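Local coordinates for protein putative pyridoxal phosphate-dependent transferase (Clostridium difficile, PDB 4DQ6) that binds pyridoxal-5'-phosphate and belongs to the class I and II aminotransferase family of cofactor-dependent transferases, at residues N128-V131 and K132-R136; I152-Y155 and E156-E159. All blocks are in the same frame, centred on the assembly; numbering follows the deposited sequence.

Overall arrangement
Both contacts are local and follow one another in series, without nesting or crossing; neither closes a loop, because the two segments of each adjoin. Coming from the N terminus, the chain leaves strand 116-119 and runs through helix 126-133, which contact 1 (128-136) ends and joins to strand 137-140, the edge strand of the seven-stranded mixed sheet within this chain. The short strands 144-145 and 151-152 follow. Contact 2 (152-159) then starts helix 155-161, sets it against helix 183-195, and the chain goes on to strand 165-171 of the same sheet. The contact centres lie 22 Å apart and the nearest atoms about 13 Å, so the two do not touch.

Contact 1. Residues N128-V131 and K132-R136; sequences NSVV and KNNNR
Val130 and Asn134 define the tight side of this helix end, their side chains lying alongside each other and pointing the same way. The amide of Asn134 folds back onto the last turn: ND2 donates to Val130 O at 2.8 Å, with an N-H...O angle of 165° and the acceptor close to the amide plane. The same carbonyl also takes a weak bond from Asn134 N, so two donors of one residue grip it. Ser104 OG is a further partner of ND2, which helps to fix the rotation of the amide against helix 99-110, where Val130 also packs on Ile107. Arg267 of the second subunit packs on both Val130 and Asn134.

Deeper in, Val131 places CG1 3.9 Å from Arg136 CB while its own side chain rests on Ile117 and Leu138 of the neighbouring strands. Arg136 bends at chi2 (54°), and its NH1 donates to Asn134 O at 2.9 Å, the oxygen lying somewhat out of the guanidinium plane; Thr111 O receives NH2. In the helical backbone, Asn133 N to Ser129 O is short at 2.7 Å.

The solvent side is looser. Exposed Lys132 stretches out beyond CG, and its NZ meets Asn128 OD1 at 3.0 Å, in the carbonyl plane on a lone pair; the two side chains cross at a slant. Glu121 holds the other end of that amide through ND2. The backbone bond from Lys132 N to Asn128 O is weak at 3.3 Å.

Asn135 has positive phi (55°) and lets the chain leave the helix: Arg136 N bonds Val131 O at 3.1 Å and Asn135 N bonds Lys132 O. These paired bonds form a Schellman motif, ending the helix of the beta-alpha-beta unit 116-119, 126-133, 137-140.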
loop_
_atom_site.group_PDB
_atom_site.type_symbol
_atom_site.label_atom_id
_atom_site.label_comp_id
_atom_site.label_asym_id
_atom_site.label_seq_id
_atom_site.Cartn_x
_atom_site.Cartn_y
_atom_site.Cartn_z
ATOM N N ASN A 128 9.350 -9.373 16.193
ATOM C CA ASN A 128 10.710 -9.150 16.604
ATOM C C ASN A 128 11.356 -8.072 15.718
ATOM O O ASN A 128 11.888 -7.061 16.208
ATOM C CB ASN A 128 11.423 -10.525 16.593
ATOM C CG ASN A 128 12.862 -10.488 17.109
ATOM O OD1 ASN A 128 13.646 -9.729 16.592
ATOM N ND2 ASN A 128 13.225 -11.405 18.052
ATOM N N SER A 129 11.317 -8.269 14.411
ATOM C CA SER A 129 11.996 -7.359 13.534
ATOM C C SER A 129 11.395 -5.974 13.520
ATOM O O SER A 129 12.121 -4.995 13.317
ATOM C CB SER A 129 12.121 -7.918 12.130
ATOM O OG SER A 129 10.907 -8.287 11.631
ATOM N N VAL A 130 10.075 -5.840 13.683
ATOM C CA VAL A 130 9.478 -4.509 13.609
ATOM C C VAL A 130 9.959 -3.633 14.765
ATOM O O VAL A 130 10.162 -2.436 14.591
ATOM C CB VAL A 130 7.927 -4.536 13.511
ATOM C CG1 VAL A 130 7.281 -4.841 14.867
ATOM C CG2 VAL A 130 7.424 -3.199 12.910
ATOM N N VAL A 131 10.261 -4.241 15.905
ATOM C CA VAL A 131 10.756 -3.473 17.035
ATOM C C VAL A 131 12.204 -3.009 16.779
ATOM O O VAL A 131 12.548 -1.811 16.940
ATOM C CB VAL A 131 10.614 -4.284 18.345
ATOM C CG1 VAL A 131 11.380 -3.610 19.495
ATOM C CG2 VAL A 131 9.114 -4.501 18.668
ATOM N N LYS A 132 13.006 -3.953 16.307
ATOM C CA LYS A 132 14.415 -3.725 16.008
ATOM C C LYS A 132 14.630 -2.754 14.846
ATOM O O LYS A 132 15.538 -1.878 14.886
ATOM C CB LYS A 132 15.127 -5.033 15.742
ATOM C CG LYS A 132 15.192 -5.886 17.003
ATOM C CD LYS A 132 15.879 -7.214 16.779
ATOM C CE LYS A 132 16.143 -7.901 18.129
ATOM N NZ LYS A 132 16.370 -9.351 17.880
ATOM N N ASN A 133 13.816 -2.897 13.798
ATOM C CA ASN A 133 13.974 -2.073 12.617
ATOM C C ASN A 133 13.487 -0.636 12.856
ATOM O O ASN A 133 13.805 0.278 12.077
ATOM C CB ASN A 133 13.179 -2.651 11.465
ATOM C CG ASN A 133 13.757 -3.935 10.901
ATOM O OD1 ASN A 133 14.924 -4.236 11.064
ATOM N ND2 ASN A 133 12.903 -4.670 10.162
ATOM N N ASN A 134 12.759 -0.437 13.947
ATOM C CA ASN A 134 12.457 0.901 14.469
ATOM C C ASN A 134 13.375 1.412 15.580
ATOM O O ASN A 134 13.035 2.418 16.154
ATOM C CB ASN A 134 11.019 0.962 14.977
ATOM C CG ASN A 134 10.030 1.137 13.875
ATOM O OD1 ASN A 134 9.894 2.236 13.348
ATOM N ND2 ASN A 134 9.332 0.073 13.537
ATOM N N ASN A 135 14.486 0.735 15.834
ATOM C CA ASN A 135 15.477 1.151 16.833
ATOM C C ASN A 135 14.834 1.331 18.196
ATOM O O ASN A 135 15.150 2.264 18.959
ATOM C CB ASN A 135 16.232 2.401 16.372
ATOM C CG ASN A 135 16.861 2.204 15.005
ATOM O OD1 ASN A 135 16.401 2.782 14.004
ATOM N ND2 ASN A 135 17.832 1.288 14.924
ATOM N N ARG A 136 13.944 0.414 18.530
ATOM C CA ARG A 136 13.488 0.256 19.884
ATOM C C ARG A 136 14.133 -1.007 20.424
ATOM O O ARG A 136 14.698 -1.842 19.673
ATOM C CB ARG A 136 11.956 0.182 19.974
ATOM C CG ARG A 136 11.197 1.510 20.023
ATOM C CD ARG A 136 11.514 2.473 18.905
ATOM N NE ARG A 136 10.672 3.667 18.897
ATOM C CZ ARG A 136 10.899 4.737 18.144
ATOM N NH1 ARG A 136 11.988 4.827 17.374
ATOM N NH2 ARG A 136 10.083 5.769 18.225
#

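Contact 2. Residues I152-Y155 and E156-E159; sequences IMDY and EDIE
With chi1 at -170°, Asp154 holds its carboxylate opposite its own backbone N and leans it over the first turn of the helix, where OD1 receives Asp157 N at 3.1 Å with an N-H...O angle of 156°. The donor arrives from above the carboxylate plane, 64° out of it. Asp157 has nearly the same first torsion, but its carboxylate is carried away from Asp154 toward Lys161, its salt-bridge partner, and Ser141. Between the side chains, the contact is therefore Asp154 CG against Asp157 CB, 3.3 Å apart. The two side chains cross at about a right angle, with their carboxylate planes clearly inclined to each other.

The backbone takes up the helical pattern at once: Ile158 N bonds Asp154 O at 3.0 Å, and Glu159 N bonds Tyr155 O at the same length, nearly straight.

Apolar contact is lighter. Ile158 CD1 approaches Tyr155 CD1 obliquely at 4.3 Å, while Met153 CB sits over one ring face, offset toward the rim. Beyond this turn, Tyr155 OH reaches Glu185 O and its ring makes a cation-pi contact with Lys188, joining the helix start to helix 183-195.

The carboxylate of Asp154, which probably also interacts favourably with the helix dipole, stands right before the helix and accepts Asp157 N; that bond makes Asp154 the side-chain N-cap of helix 155-161.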
loop_
_atom_site.group_PDB
_atom_site.type_symbol
_atom_site.label_atom_id
_atom_site.label_comp_id
_atom_site.label_asym_id
_atom_site.label_seq_id
_atom_site.Cartn_x
_atom_site.Cartn_y
_atom_site.Cartn_z
ATOM N N ILE A 152 1.223 -21.498 27.784
ATOM C CA ILE A 152 0.562 -20.410 28.495
ATOM C C ILE A 152 1.497 -19.200 28.555
ATOM O O ILE A 152 2.689 -19.302 28.292
ATOM C CB ILE A 152 0.069 -20.834 29.926
ATOM C CG1 ILE A 152 1.222 -21.143 30.883
ATOM C CG2 ILE A 152 -1.035 -21.927 29.707
ATOM C CD1 ILE A 152 0.786 -21.264 32.354
ATOM N N MET A 153 0.905 -18.071 28.843
ATOM C CA MET A 153 1.729 -16.887 29.231
ATOM C C MET A 153 2.525 -17.075 30.513
ATOM O O MET A 153 2.066 -17.707 31.492
ATOM C CB MET A 153 0.834 -15.679 29.311
ATOM C CG MET A 153 0.016 -15.419 28.039
ATOM S SD MET A 153 -0.744 -13.782 28.121
ATOM C CE MET A 153 -1.659 -13.782 26.581
ATOM N N ASP A 154 3.756 -16.537 30.523
ATOM C CA ASP A 154 4.564 -16.586 31.722
ATOM C C ASP A 154 4.405 -15.266 32.487
ATOM O O ASP A 154 5.178 -14.338 32.316
ATOM C CB ASP A 154 6.014 -16.888 31.399
ATOM C CG ASP A 154 6.844 -17.191 32.630
ATOM O OD1 ASP A 154 6.427 -16.796 33.753
ATOM O OD2 ASP A 154 7.920 -17.841 32.497
ATOM N N TYR A 155 3.376 -15.210 33.327
ATOM C CA TYR A 155 2.955 -13.962 33.931
ATOM C C TYR A 155 4.009 -13.442 34.889
ATOM O O TYR A 155 4.188 -12.216 34.968
ATOM C CB TYR A 155 1.603 -14.125 34.629
ATOM C CG TYR A 155 0.461 -14.437 33.694
ATOM C CD1 TYR A 155 -0.044 -13.466 32.816
ATOM C CD2 TYR A 155 -0.065 -15.689 33.659
ATOM C CE1 TYR A 155 -1.090 -13.737 31.965
ATOM C CE2 TYR A 155 -1.121 -15.958 32.806
ATOM C CZ TYR A 155 -1.587 -14.993 31.954
ATOM O OH TYR A 155 -2.647 -15.267 31.136
ATOM N N GLU A 156 4.679 -14.339 35.635
ATOM C CA GLU A 156 5.788 -13.967 36.502
ATOM C C GLU A 156 6.907 -13.347 35.673
ATOM O O GLU A 156 7.490 -12.348 36.082
ATOM C CB GLU A 156 6.332 -15.195 37.284
ATOM C CG GLU A 156 7.414 -14.892 38.315
ATOM C CD GLU A 156 7.950 -16.140 39.022
ATOM O OE1 GLU A 156 8.336 -16.037 40.204
ATOM O OE2 GLU A 156 7.984 -17.217 38.387
ATOM N N ASP A 157 7.229 -13.946 34.527
ATOM C CA ASP A 157 8.327 -13.436 33.696
ATOM C C ASP A 157 8.009 -12.047 33.150
ATOM O O ASP A 157 8.889 -11.155 33.155
ATOM C CB ASP A 157 8.663 -14.411 32.566
ATOM C CG ASP A 157 9.906 -14.045 31.831
ATOM O OD1 ASP A 157 11.030 -14.098 32.419
ATOM O OD2 ASP A 157 9.763 -13.647 30.661
ATOM N N ILE A 158 6.754 -11.856 32.722
ATOM C CA ILE A 158 6.258 -10.563 32.213
ATOM C C ILE A 158 6.441 -9.504 33.299
ATOM O O ILE A 158 7.065 -8.451 33.072
ATOM C CB ILE A 158 4.777 -10.606 31.897
ATOM C CG1 ILE A 158 4.531 -11.526 30.684
ATOM C CG2 ILE A 158 4.272 -9.235 31.528
ATOM C CD1 ILE A 158 3.056 -11.773 30.322
ATOM N N GLU A 159 5.938 -9.806 34.497
ATOM C CA GLU A 159 6.128 -8.919 35.668
ATOM C C GLU A 159 7.591 -8.596 35.940
ATOM O O GLU A 159 7.952 -7.409 36.206
ATOM C CB GLU A 159 5.542 -9.598 36.906
ATOM C CG GLU A 159 4.051 -9.412 37.074
ATOM C CD GLU A 159 3.678 -8.056 37.671
ATOM O OE1 GLU A 159 4.559 -7.204 37.901
ATOM O OE2 GLU A 159 2.470 -7.845 37.898
#